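Local structure of 3-ketosteroid-delta4-5alpha-dehydrogenase (4AT2) at residues G261-N266 against G446-G451; A272-L277 against D307-A312; G77-L82 against G282-E287. The protein catalyses the delta4-(5alpha)-dehydrogenation of 3-ketosteroids in steroid breakdown, probably with its bound FAD as the hydride acceptor. All blocks are in the same frame, centred on the assembly; numbering follows the deposited sequence.

Interactions 1 and 2 are buried and meet in one antiparallel sheet, where strand 444-452 runs beside strand 309-313; their centres lie about 8 Å apart. Interaction 3, with a single buried residue among its five touching ones, is a surface contact about 11 Å from interaction 1 and 17 Å from interaction 2, measured between centres. Chemistry follows place: the two buried contacts each pair methyl packing with a water that joins polar atoms of both segments, whereas residues 77-82 and 282-287 meet mainly through aliphatic side chains, while the polar groups of 77-82 turn to FAD. Tyr265 OH to Ala283 O, 2.6 Å, probably hydrogen-bonds interaction 1 to interaction 3.

Interaction 1 of 3, residues G261-N266 against G446-G451; sequences GSFAYN and GFTLGG. With FAD (flavin-adenine dinucleotide), chain D.
Ser262 OG is gripped by several groups at once. It accepts a nearly straight hydrogen bond from Ala264 N (3.2 Å, 166°), the mark of an ST turn, hydrogen-bonds to His288 ND1, and hydrogen-bonds water 1 at 2.8 Å. That water donates in turn to Thr448 O at 2.9 Å, so the serine reaches the strand backbone through one solvent molecule. Directly across, Thr448 OG1 comes within 3.3 Å of Ser262 CB. With chi1 at 58°, OG1 of Thr448 stands between its own N and carbonyl carbon and faces the turn, while CG2 is carried over the Phe263 ring. Thr448 CG2 sits 3.8 Å from the centroid of that ring and 18° off the normal, displaced toward the rim: a CH-pi contact over one face. Gly450 O approaches the same ring in its plane, 3.7 Å from CE1 of Phe263. Met269 and Ile270 of helix 267-273 also pack on this ring. At the cofactor side, Phe447 CE2 lies 3.5 Å from FAD C9, and the steroid touches this residue too. The result is a buried junction in which the serine hydroxyl is satisfied by turn, histidine and water, and the threonine methyl adds apolar packing over the phenylalanine ring.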
loop_
_atom_site.group_PDB
_atom_site.type_symbol
_atom_site.label_atom_id
_atom_site.label_comp_id
_atom_site.label_asym_id
_atom_site.label_seq_id
_atom_site.Cartn_x
_atom_site.Cartn_y
_atom_site.Cartn_z
ATOM N N GLY A 261 -11.218 16.876 4.033
ATOM C CA GLY A 261 -11.312 15.793 3.059
ATOM C C GLY A 261 -9.986 15.175 2.673
ATOM O O GLY A 261 -8.960 15.422 3.303
ATOM N N SER A 262 -10.022 14.396 1.597
ATOM C CA SER A 262 -8.943 13.456 1.260
ATOM C C SER A 262 -7.874 14.068 0.365
ATOM O O SER A 262 -7.867 15.278 0.139
ATOM C CB SER A 262 -9.551 12.228 0.583
ATOM O OG SER A 262 -9.891 12.509 -0.774
ATOM N N PHE A 263 -6.968 13.218 -0.135
ATOM C CA PHE A 263 -5.952 13.652 -1.102
ATOM C C PHE A 263 -6.186 13.134 -2.513
ATOM O O PHE A 263 -5.292 13.210 -3.352
ATOM C CB PHE A 263 -4.516 13.326 -0.647
ATOM C CG PHE A 263 -4.181 11.845 -0.555
ATOM C CD1 PHE A 263 -4.476 11.110 0.601
ATOM C CD2 PHE A 263 -3.501 11.200 -1.593
ATOM C CE1 PHE A 263 -4.119 9.761 0.704
ATOM C CE2 PHE A 263 -3.137 9.859 -1.488
ATOM C CZ PHE A 263 -3.448 9.136 -0.337
ATOM N N ALA A 264 -7.395 12.643 -2.773
ATOM C CA ALA A 264 -7.692 11.945 -4.036
ATOM C C ALA A 264 -7.332 12.737 -5.300
ATOM O O ALA A 264 -6.951 12.151 -6.311
ATOM C CB ALA A 264 -9.155 11.532 -4.082
ATOM N N TYR A 265 -7.459 14.060 -5.249
ATOM C CA TYR A 265 -7.168 14.880 -6.422
ATOM C C TYR A 265 -5.782 15.517 -6.455
ATOM O O TYR A 265 -5.468 16.308 -7.342
ATOM C CB TYR A 265 -8.324 15.847 -6.712
ATOM C CG TYR A 265 -9.477 15.068 -7.320
ATOM C CD1 TYR A 265 -9.371 14.534 -8.610
ATOM C CD2 TYR A 265 -10.648 14.818 -6.603
ATOM C CE1 TYR A 265 -10.402 13.793 -9.170
ATOM C CE2 TYR A 265 -11.693 14.081 -7.162
ATOM C CZ TYR A 265 -11.559 13.567 -8.444
ATOM O OH TYR A 265 -12.569 12.817 -9.018
ATOM N N ASN A 266 -4.932 15.127 -5.515
ATOM C CA ASN A 266 -3.542 15.544 -5.526
ATOM C C ASN A 266 -2.699 14.498 -6.281
ATOM O O ASN A 266 -2.430 13.419 -5.759
ATOM C CB ASN A 266 -3.055 15.751 -4.078
ATOM C CG ASN A 266 -1.641 16.289 -4.002
ATOM O OD1 ASN A 266 -0.759 15.847 -4.741
ATOM N ND2 ASN A 266 -1.404 17.230 -3.077
ATOM N N GLY A 446 -11.614 4.830 -7.977
ATOM C CA GLY A 446 -11.699 4.874 -6.524
ATOM C C GLY A 446 -11.250 6.147 -5.859
ATOM O O GLY A 446 -10.932 7.138 -6.524
ATOM N N PHE A 447 -11.257 6.114 -4.531
ATOM C CA PHE A 447 -10.855 7.262 -3.725
ATOM C C PHE A 447 -10.017 6.793 -2.532
ATOM O O PHE A 447 -9.983 5.599 -2.221
ATOM C CB PHE A 447 -12.063 8.164 -3.336
ATOM C CG PHE A 447 -13.124 7.495 -2.488
ATOM C CD1 PHE A 447 -12.942 7.320 -1.113
ATOM C CD2 PHE A 447 -14.346 7.120 -3.049
ATOM C CE1 PHE A 447 -13.937 6.728 -0.325
ATOM C CE2 PHE A 447 -15.340 6.540 -2.268
ATOM C CZ PHE A 447 -15.133 6.338 -0.905
ATOM N N THR A 448 -9.305 7.726 -1.903
ATOM C CA THR A 448 -8.301 7.400 -0.900
ATOM C C THR A 448 -8.901 7.310 0.498
ATOM O O THR A 448 -9.884 7.996 0.800
ATOM C CB THR A 448 -7.176 8.458 -0.905
ATOM O OG1 THR A 448 -7.742 9.755 -0.653
ATOM C CG2 THR A 448 -6.485 8.478 -2.263
ATOM N N LEU A 449 -8.314 6.451 1.329
ATOM C CA LEU A 449 -8.808 6.182 2.695
ATOM C C LEU A 449 -7.745 6.470 3.743
ATOM O O LEU A 449 -8.044 6.492 4.945
ATOM C CB LEU A 449 -9.277 4.723 2.835
ATOM C CG LEU A 449 -10.358 4.266 1.834
ATOM C CD1 LEU A 449 -10.593 2.758 1.931
ATOM C CD2 LEU A 449 -11.665 5.045 2.016
ATOM N N GLY A 450 -6.519 6.702 3.296
ATOM C CA GLY A 450 -5.404 6.943 4.209
ATOM C C GLY A 450 -5.298 8.396 4.607
ATOM O O GLY A 450 -5.807 9.278 3.917
ATOM N N GLY A 451 -4.636 8.662 5.723
ATOM C CA GLY A 451 -4.430 10.059 6.113
ATOM C C GLY A 451 -3.785 10.171 7.469
ATOM O O GLY A 451 -3.081 9.265 7.915
HETATM P PA FAD D . -16.297 16.446 2.619
HETATM O O1A FAD D . -17.678 16.025 2.939
HETATM O O2A FAD D . -15.882 16.511 1.210
HETATM O O5B FAD D . -16.052 17.878 3.294
HETATM C C5B FAD D . -14.778 18.525 3.206
HETATM C C4B FAD D . -15.009 20.035 3.028
HETATM O O4B FAD D . -13.696 20.631 3.115
HETATM C C3B FAD D . -15.538 20.326 1.617
HETATM O O3B FAD D . -16.726 21.150 1.716
HETATM C C2B FAD D . -14.378 21.056 0.932
HETATM O O2B FAD D . -14.877 22.052 -0.000
HETATM C C1B FAD D . -13.665 21.701 2.119
HETATM N N9A FAD D . -12.241 22.015 1.870
HETATM C C8A FAD D . -11.354 21.357 1.113
HETATM N N7A FAD D . -10.187 21.993 1.193
HETATM C C5A FAD D . -10.337 23.050 2.015
HETATM C C6A FAD D . -9.508 24.029 2.454
HETATM N N6A FAD D . -8.237 24.031 2.050
HETATM N N1A FAD D . -9.929 24.995 3.288
HETATM C C2A FAD D . -11.243 25.004 3.734
HETATM N N3A FAD D . -12.089 23.998 3.276
HETATM C C4A FAD D . -11.611 23.050 2.427
HETATM N N1 FAD D . -19.137 7.312 1.753
HETATM C C2 FAD D . -20.010 6.720 2.648
HETATM O O2 FAD D . -19.613 6.438 3.771
HETATM N N3 FAD D . -21.334 6.451 2.271
HETATM C C4 FAD D . -21.770 6.742 0.977
HETATM O O4 FAD D . -22.937 6.477 0.676
HETATM C C4X FAD D . -20.883 7.334 0.070
HETATM N N5 FAD D . -21.266 7.610 -1.201
HETATM C C5X FAD D . -20.336 7.959 -2.112
HETATM C C6 FAD D . -20.662 7.998 -3.471
HETATM C C7 FAD D . -19.712 8.375 -4.423
HETATM C C7M FAD D . -20.097 8.397 -5.779
HETATM C C8 FAD D . -18.404 8.709 -4.013
HETATM C C8M FAD D . -17.398 9.105 -4.919
HETATM C C9 FAD D . -18.086 8.681 -2.653
HETATM C C9A FAD D . -19.039 8.285 -1.703
HETATM N N10 FAD D . -18.727 8.221 -0.385
HETATM C C10 FAD D . -19.574 7.618 0.460
HETATM C "C1'" FAD D . -17.513 8.864 0.184
HETATM C "C2'" FAD D . -17.914 10.116 0.979
HETATM O "O2'" FAD D . -18.715 10.911 0.102
HETATM C "C3'" FAD D . -16.675 10.914 1.417
HETATM O "O3'" FAD D . -15.566 10.055 1.737
HETATM C "C4'" FAD D . -17.026 11.785 2.634
HETATM O "O4'" FAD D . -18.134 12.625 2.278
HETATM C "C5'" FAD D . -15.835 12.658 3.036
HETATM O "O5'" FAD D . -16.189 13.389 4.226
HETATM P P FAD D . -15.280 14.630 4.710
HETATM O O1P FAD D . -13.902 14.191 4.951
HETATM O O2P FAD D . -16.042 15.345 5.787
HETATM O O3P FAD D . -15.166 15.509 3.342
HETATM O O HOH W 1 -11.155 10.013 -0.792
#

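Interaction 2 of 3, residues A272-L277 against D307-A312; sequences AHAPRL and DATEVA. With ASD (4-androstene-3-17-dione), chain B.
Arg276 and Asp307 face each other around a shared water, and the arginine can be followed outward. From CB, which points toward segment 307-312, the chain runs extended through CG and CD (chi2 -176°) and then bends at chi3 (-69°), which brings NE round to water 2. Arg276 NE donates to this water at 2.8 Å; the water donates to Asp307 O at 2.8 Å and also hydrogen-bonds to Thr309 OG1. At the tip, Arg276 NH2 also lies 2.8 Å from water 2, and it is 4.1 Å from Asp307 O, which is at the guanidinium edge. Asp307 OD2 is 4.4 Å from Arg276 NH2 and well out of the guanidinium plane, so the opposite charges are near without forming a salt bridge. Phe349 of helix 340-350 makes a cation-pi contact with the same arginine.

Beside this polar group, Leu277 and Thr309 meet tip to tip: CD1 of Leu277 is 3.6 Å from CG2 of Thr309. The same methyl packs on Ala274 CB. His273 O receives a CA-H...O contact from Asp307 CA at 3.2 Å. Farther along, Glu310 and Ala312 line the steroid pocket.

The contact thus joins the end of helix 267-273 and the 3-10 turn 275-277 to the start of strand 309-313. The second subunit packs on His273, Pro275 and Asp307, helix 340-350 covers Thr309 and Val311, and strand 444-452 flanks the strand.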
loop_
_atom_site.group_PDB
_atom_site.type_symbol
_atom_site.label_atom_id
_atom_site.label_comp_id
_atom_site.label_asym_id
_atom_site.label_seq_id
_atom_site.Cartn_x
_atom_site.Cartn_y
_atom_site.Cartn_z
ATOM N N ALA A 272 2.737 8.955 -5.119
ATOM C CA ALA A 272 3.624 8.596 -4.017
ATOM C C ALA A 272 3.013 7.586 -3.060
ATOM O O ALA A 272 3.738 6.766 -2.484
ATOM C CB ALA A 272 4.032 9.853 -3.247
ATOM N N HIS A 273 1.691 7.638 -2.892
ATOM C CA HIS A 273 1.035 6.905 -1.803
ATOM C C HIS A 273 0.036 5.867 -2.221
ATOM O O HIS A 273 -0.102 4.833 -1.548
ATOM C CB HIS A 273 0.311 7.866 -0.864
ATOM C CG HIS A 273 1.213 8.850 -0.154
ATOM N ND1 HIS A 273 2.242 8.465 0.635
ATOM C CD2 HIS A 273 1.153 10.239 -0.073
ATOM C CE1 HIS A 273 2.830 9.551 1.163
ATOM N NE2 HIS A 273 2.162 10.641 0.728
ATOM N N ALA A 274 -0.716 6.150 -3.282
ATOM C CA ALA A 274 -1.808 5.274 -3.698
ATOM C C ALA A 274 -1.814 5.098 -5.223
ATOM O O ALA A 274 -2.809 5.383 -5.889
ATOM C CB ALA A 274 -3.144 5.822 -3.186
ATOM N N PRO A 275 -0.684 4.628 -5.788
ATOM C CA PRO A 275 -0.530 4.646 -7.246
ATOM C C PRO A 275 -1.498 3.731 -8.016
ATOM O O PRO A 275 -1.616 3.870 -9.236
ATOM C CB PRO A 275 0.932 4.216 -7.453
ATOM C CG PRO A 275 1.280 3.453 -6.233
ATOM C CD PRO A 275 0.523 4.106 -5.115
ATOM N N ARG A 276 -2.177 2.822 -7.321
ATOM C CA ARG A 276 -3.208 2.002 -7.985
ATOM C C ARG A 276 -4.384 2.852 -8.499
ATOM O O ARG A 276 -5.182 2.382 -9.322
ATOM C CB ARG A 276 -3.674 0.841 -7.088
ATOM C CG ARG A 276 -2.582 -0.209 -6.863
ATOM C CD ARG A 276 -3.046 -1.421 -6.064
ATOM N NE ARG A 276 -3.319 -1.112 -4.660
ATOM C CZ ARG A 276 -3.370 -2.019 -3.683
ATOM N NH1 ARG A 276 -3.158 -3.311 -3.943
ATOM N NH2 ARG A 276 -3.637 -1.637 -2.442
ATOM N N LEU A 277 -4.476 4.109 -8.043
ATOM C CA LEU A 277 -5.529 5.027 -8.506
ATOM C C LEU A 277 -5.119 5.944 -9.654
ATOM O O LEU A 277 -5.945 6.699 -10.160
ATOM C CB LEU A 277 -6.067 5.892 -7.350
ATOM C CG LEU A 277 -6.955 5.165 -6.337
ATOM C CD1 LEU A 277 -7.527 6.189 -5.366
ATOM C CD2 LEU A 277 -8.066 4.347 -6.992
ATOM N N ASP A 307 -1.851 3.940 1.447
ATOM C CA ASP A 307 -2.133 3.161 0.249
ATOM C C ASP A 307 -3.587 2.689 0.154
ATOM O O ASP A 307 -3.971 2.146 -0.873
ATOM C CB ASP A 307 -1.230 1.935 0.229
ATOM C CG ASP A 307 -1.445 1.049 1.439
ATOM O OD1 ASP A 307 -1.349 1.534 2.589
ATOM O OD2 ASP A 307 -1.705 -0.143 1.251
ATOM N N ALA A 308 -4.383 2.877 1.210
ATOM C CA ALA A 308 -5.742 2.306 1.253
ATOM C C ALA A 308 -6.683 3.053 0.314
ATOM O O ALA A 308 -6.717 4.283 0.303
ATOM C CB ALA A 308 -6.289 2.309 2.675
ATOM N N THR A 309 -7.421 2.304 -0.503
ATOM C CA THR A 309 -8.328 2.916 -1.479
ATOM C C THR A 309 -9.646 2.169 -1.602
ATOM O O THR A 309 -9.660 0.946 -1.788
ATOM C CB THR A 309 -7.711 2.965 -2.895
ATOM O OG1 THR A 309 -7.388 1.635 -3.312
ATOM C CG2 THR A 309 -6.436 3.789 -2.908
ATOM N N GLU A 310 -10.742 2.921 -1.523
ATOM C CA GLU A 310 -12.042 2.422 -1.947
ATOM C C GLU A 310 -11.969 2.194 -3.457
ATOM O O GLU A 310 -11.313 2.970 -4.168
ATOM C CB GLU A 310 -13.134 3.445 -1.620
ATOM C CG GLU A 310 -14.543 3.026 -2.050
ATOM C CD GLU A 310 -14.918 3.347 -3.503
ATOM O OE1 GLU A 310 -14.227 4.128 -4.195
ATOM O OE2 GLU A 310 -15.948 2.814 -3.977
ATOM N N VAL A 311 -12.631 1.147 -3.948
ATOM C CA VAL A 311 -12.647 0.853 -5.387
ATOM C C VAL A 311 -14.050 0.431 -5.798
ATOM O O VAL A 311 -14.563 -0.568 -5.309
ATOM C CB VAL A 311 -11.645 -0.260 -5.775
ATOM C CG1 VAL A 311 -11.624 -0.426 -7.287
ATOM C CG2 VAL A 311 -10.231 0.039 -5.263
ATOM N N ALA A 312 -14.659 1.194 -6.697
ATOM C CA ALA A 312 -15.976 0.867 -7.236
ATOM C C ALA A 312 -15.795 0.097 -8.539
ATOM O O ALA A 312 -14.720 0.112 -9.120
ATOM C CB ALA A 312 -16.777 2.136 -7.472
HETATM C C1 ASD B . -18.933 4.796 -3.101
HETATM C C10 ASD B . -20.078 3.912 -3.628
HETATM C C11 ASD B . -19.330 4.289 -6.075
HETATM C C12 ASD B . -19.684 4.662 -7.535
HETATM C C13 ASD B . -20.982 3.985 -7.963
HETATM C C14 ASD B . -22.080 4.358 -6.969
HETATM C C15 ASD B . -23.403 4.036 -7.679
HETATM C C16 ASD B . -23.155 4.491 -9.127
HETATM C C17 ASD B . -21.637 4.489 -9.214
HETATM C C18 ASD B . -20.779 2.484 -8.198
HETATM C C19 ASD B . -19.631 2.448 -3.656
HETATM C C2 ASD B . -18.540 4.522 -1.633
HETATM C C3 ASD B . -19.751 4.353 -0.740
HETATM C C4 ASD B . -21.097 4.247 -1.357
HETATM C C5 ASD B . -21.261 3.991 -2.677
HETATM C C6 ASD B . -22.677 3.724 -3.172
HETATM C C7 ASD B . -22.922 4.290 -4.570
HETATM C C8 ASD B . -21.829 3.844 -5.542
HETATM C C9 ASD B . -20.476 4.410 -5.042
HETATM O O1 ASD B . -19.626 4.333 0.484
HETATM O O2 ASD B . -21.007 4.837 -10.205
HETATM O O HOH W 2 -4.652 0.885 -3.225
#

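Interaction 3 of 3, residues G77-L82 against G282-E287; sequences GGATAL and GAAIEE. Unlike the reference sequence in segment 77-82: Thr80 (reference Ala). With FAD (flavin-adenine dinucleotide), chain D.
The FAD pocket is where Ala79 and Leu82 meet Ala284 and Ile285, with the pyrophosphate held beside them. Ala79 N donates a straight hydrogen bond to FAD O2A (2.9 Å, 164°), and Thr80 N gives a longer one to O1A of the cofactor. The Thr80 hydroxyl does double duty: OG1 donates to FAD O1A at 2.6 Å and accepts from FAD O4' at 2.8 Å, so phosphate and ribityl chain are tied to one side chain; Ile51 N also hydrogen-bonds to it. This threonine departs from the reference sequence, which has alanine.

Across the contact the side chains that meet are all aliphatic. Ile285 has CG1 between its backbone N and carbonyl carbon (chi1 66°), and with chi2 extended its CD1 reaches the backbone of Gly78 and Ala79, Ile285 CD1 lying 3.7 Å from Ala79 N and an equal distance from FAD O2A. The other branch, Ile285 CG2, meets Leu82 CD1 at 3.8 Å, the two side chains crossing at about a right angle. Ala284 CB touches Ala79 CB at 3.9 Å and adds a second neighbour for Leu82 CD1. With an alanine at Ile285, CG1, CG2 and CD1 are gone, which is likely to open a gap beside Gly78 and Ala79 and leave Leu82 CD1 with less packing. Together the two loops border the cofactor from the pyrophosphate to the flavin methyl C8M, which Gly282 O approaches.

Segment 77-82 follows strand 67-70 of the parallel five-stranded sheet and precedes strand 87-88. Segment 282-287 lies in the loop between helices 267-273 and 291-297, its Gly282 backbone-bonded to Gly446 of strand 444-452.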
loop_
_atom_site.group_PDB
_atom_site.type_symbol
_atom_site.label_atom_id
_atom_site.label_comp_id
_atom_site.label_asym_id
_atom_site.label_seq_id
_atom_site.Cartn_x
_atom_site.Cartn_y
_atom_site.Cartn_z
ATOM N N GLY A 77 -21.512 21.176 2.460
ATOM C CA GLY A 77 -21.901 19.881 1.916
ATOM C C GLY A 77 -20.749 18.990 1.499
ATOM O O GLY A 77 -20.744 17.795 1.820
ATOM N N GLY A 78 -19.788 19.566 0.772
ATOM C CA GLY A 78 -18.624 18.823 0.258
ATOM C C GLY A 78 -19.027 17.588 -0.528
ATOM O O GLY A 78 -20.072 17.571 -1.186
ATOM N N ALA A 79 -18.194 16.553 -0.460
ATOM C CA ALA A 79 -18.509 15.249 -1.048
ATOM C C ALA A 79 -19.695 14.604 -0.342
ATOM O O ALA A 79 -20.432 13.820 -0.940
ATOM C CB ALA A 79 -17.297 14.325 -0.968
ATOM N N THR A 80 -19.882 14.931 0.936
ATOM C CA THR A 80 -20.957 14.311 1.710
ATOM C C THR A 80 -22.341 14.524 1.078
ATOM O O THR A 80 -23.135 13.585 0.983
ATOM C CB THR A 80 -20.947 14.799 3.177
ATOM O OG1 THR A 80 -19.671 14.495 3.769
ATOM C CG2 THR A 80 -22.050 14.122 3.976
ATOM N N ALA A 81 -22.625 15.757 0.659
ATOM C CA ALA A 81 -23.931 16.091 0.094
ATOM C C ALA A 81 -24.197 15.379 -1.246
ATOM O O ALA A 81 -25.345 15.284 -1.696
ATOM C CB ALA A 81 -24.066 17.608 -0.056
ATOM N N LEU A 82 -23.135 14.866 -1.869
ATOM C CA LEU A 82 -23.233 14.139 -3.146
ATOM C C LEU A 82 -23.219 12.610 -2.985
ATOM O O LEU A 82 -23.416 11.870 -3.962
ATOM C CB LEU A 82 -22.106 14.580 -4.089
ATOM C CG LEU A 82 -21.804 16.080 -4.227
ATOM C CD1 LEU A 82 -20.576 16.312 -5.092
ATOM C CD2 LEU A 82 -22.995 16.847 -4.788
ATOM N N GLY A 282 -12.144 8.446 -8.663
ATOM C CA GLY A 282 -13.574 8.284 -8.433
ATOM C C GLY A 282 -14.138 9.257 -7.406
ATOM O O GLY A 282 -15.360 9.340 -7.256
ATOM N N ALA A 283 -13.265 9.996 -6.706
ATOM C CA ALA A 283 -13.711 10.918 -5.641
ATOM C C ALA A 283 -14.621 12.018 -6.181
ATOM O O ALA A 283 -14.520 12.399 -7.350
ATOM C CB ALA A 283 -12.533 11.518 -4.880
ATOM N N ALA A 284 -15.503 12.518 -5.318
ATOM C CA ALA A 284 -16.588 13.409 -5.741
ATOM C C ALA A 284 -16.151 14.832 -6.083
ATOM O O ALA A 284 -16.629 15.397 -7.067
ATOM C CB ALA A 284 -17.697 13.432 -4.696
ATOM N N ILE A 285 -15.259 15.410 -5.277
ATOM C CA ILE A 285 -14.901 16.835 -5.434
ATOM C C ILE A 285 -13.395 17.096 -5.519
ATOM O O ILE A 285 -12.608 16.427 -4.850
ATOM C CB ILE A 285 -15.571 17.731 -4.349
ATOM C CG1 ILE A 285 -15.026 17.423 -2.945
ATOM C CG2 ILE A 285 -17.094 17.573 -4.385
ATOM C CD1 ILE A 285 -15.406 18.442 -1.881
ATOM N N GLU A 286 -13.011 18.086 -6.327
ATOM C CA GLU A 286 -11.596 18.430 -6.554
ATOM C C GLU A 286 -10.926 19.180 -5.401
ATOM O O GLU A 286 -9.698 19.294 -5.359
ATOM C CB GLU A 286 -11.396 19.180 -7.881
ATOM C CG GLU A 286 -11.972 20.591 -7.944
ATOM C CD GLU A 286 -11.661 21.312 -9.255
ATOM O OE1 GLU A 286 -11.546 20.645 -10.311
ATOM O OE2 GLU A 286 -11.531 22.558 -9.232
ATOM N N GLU A 287 -11.723 19.672 -4.456
ATOM C CA GLU A 287 -11.185 20.301 -3.254
ATOM C C GLU A 287 -10.478 19.290 -2.333
ATOM O O GLU A 287 -9.843 19.678 -1.357
ATOM C CB GLU A 287 -12.286 21.052 -2.502
ATOM C CG GLU A 287 -12.752 22.329 -3.200
ATOM C CD GLU A 287 -13.680 22.082 -4.382
ATOM O OE1 GLU A 287 -14.240 20.970 -4.503
ATOM O OE2 GLU A 287 -13.854 23.012 -5.198
HETATM P PA FAD D . -16.297 16.446 2.619
HETATM O O1A FAD D . -17.678 16.025 2.939
HETATM O O2A FAD D . -15.882 16.511 1.210
HETATM O O5B FAD D . -16.052 17.878 3.294
HETATM C C5B FAD D . -14.778 18.525 3.206
HETATM C C4B FAD D . -15.009 20.035 3.028
HETATM O O4B FAD D . -13.696 20.631 3.115
HETATM C C3B FAD D . -15.538 20.326 1.617
HETATM O O3B FAD D . -16.726 21.150 1.716
HETATM C C2B FAD D . -14.378 21.056 0.932
HETATM O O2B FAD D . -14.877 22.052 -0.000
HETATM C C1B FAD D . -13.665 21.701 2.119
HETATM N N9A FAD D . -12.241 22.015 1.870
HETATM C C8A FAD D . -11.354 21.357 1.113
HETATM N N7A FAD D . -10.187 21.993 1.193
HETATM C C5A FAD D . -10.337 23.050 2.015
HETATM C C6A FAD D . -9.508 24.029 2.454
HETATM N N6A FAD D . -8.237 24.031 2.050
HETATM N N1A FAD D . -9.929 24.995 3.288
HETATM C C2A FAD D . -11.243 25.004 3.734
HETATM N N3A FAD D . -12.089 23.998 3.276
HETATM C C4A FAD D . -11.611 23.050 2.427
HETATM N N1 FAD D . -19.137 7.312 1.753
HETATM C C2 FAD D . -20.010 6.720 2.648
HETATM O O2 FAD D . -19.613 6.438 3.771
HETATM N N3 FAD D . -21.334 6.451 2.271
HETATM C C4 FAD D . -21.770 6.742 0.977
HETATM O O4 FAD D . -22.937 6.477 0.676
HETATM C C4X FAD D . -20.883 7.334 0.070
HETATM N N5 FAD D . -21.266 7.610 -1.201
HETATM C C5X FAD D . -20.336 7.959 -2.112
HETATM C C6 FAD D . -20.662 7.998 -3.471
HETATM C C7 FAD D . -19.712 8.375 -4.423
HETATM C C7M FAD D . -20.097 8.397 -5.779
HETATM C C8 FAD D . -18.404 8.709 -4.013
HETATM C C8M FAD D . -17.398 9.105 -4.919
HETATM C C9 FAD D . -18.086 8.681 -2.653
HETATM C C9A FAD D . -19.039 8.285 -1.703
HETATM N N10 FAD D . -18.727 8.221 -0.385
HETATM C C10 FAD D . -19.574 7.618 0.460
HETATM C "C1'" FAD D . -17.513 8.864 0.184
HETATM C "C2'" FAD D . -17.914 10.116 0.979
HETATM O "O2'" FAD D . -18.715 10.911 0.102
HETATM C "C3'" FAD D . -16.675 10.914 1.417
HETATM O "O3'" FAD D . -15.566 10.055 1.737
HETATM C "C4'" FAD D . -17.026 11.785 2.634
HETATM O "O4'" FAD D . -18.134 12.625 2.278
HETATM C "C5'" FAD D . -15.835 12.658 3.036
HETATM O "O5'" FAD D . -16.189 13.389 4.226
HETATM P P FAD D . -15.280 14.630 4.710
HETATM O O1P FAD D . -13.902 14.191 4.951
HETATM O O2P FAD D . -16.042 15.345 5.787
HETATM O O3P FAD D . -15.166 15.509 3.342
#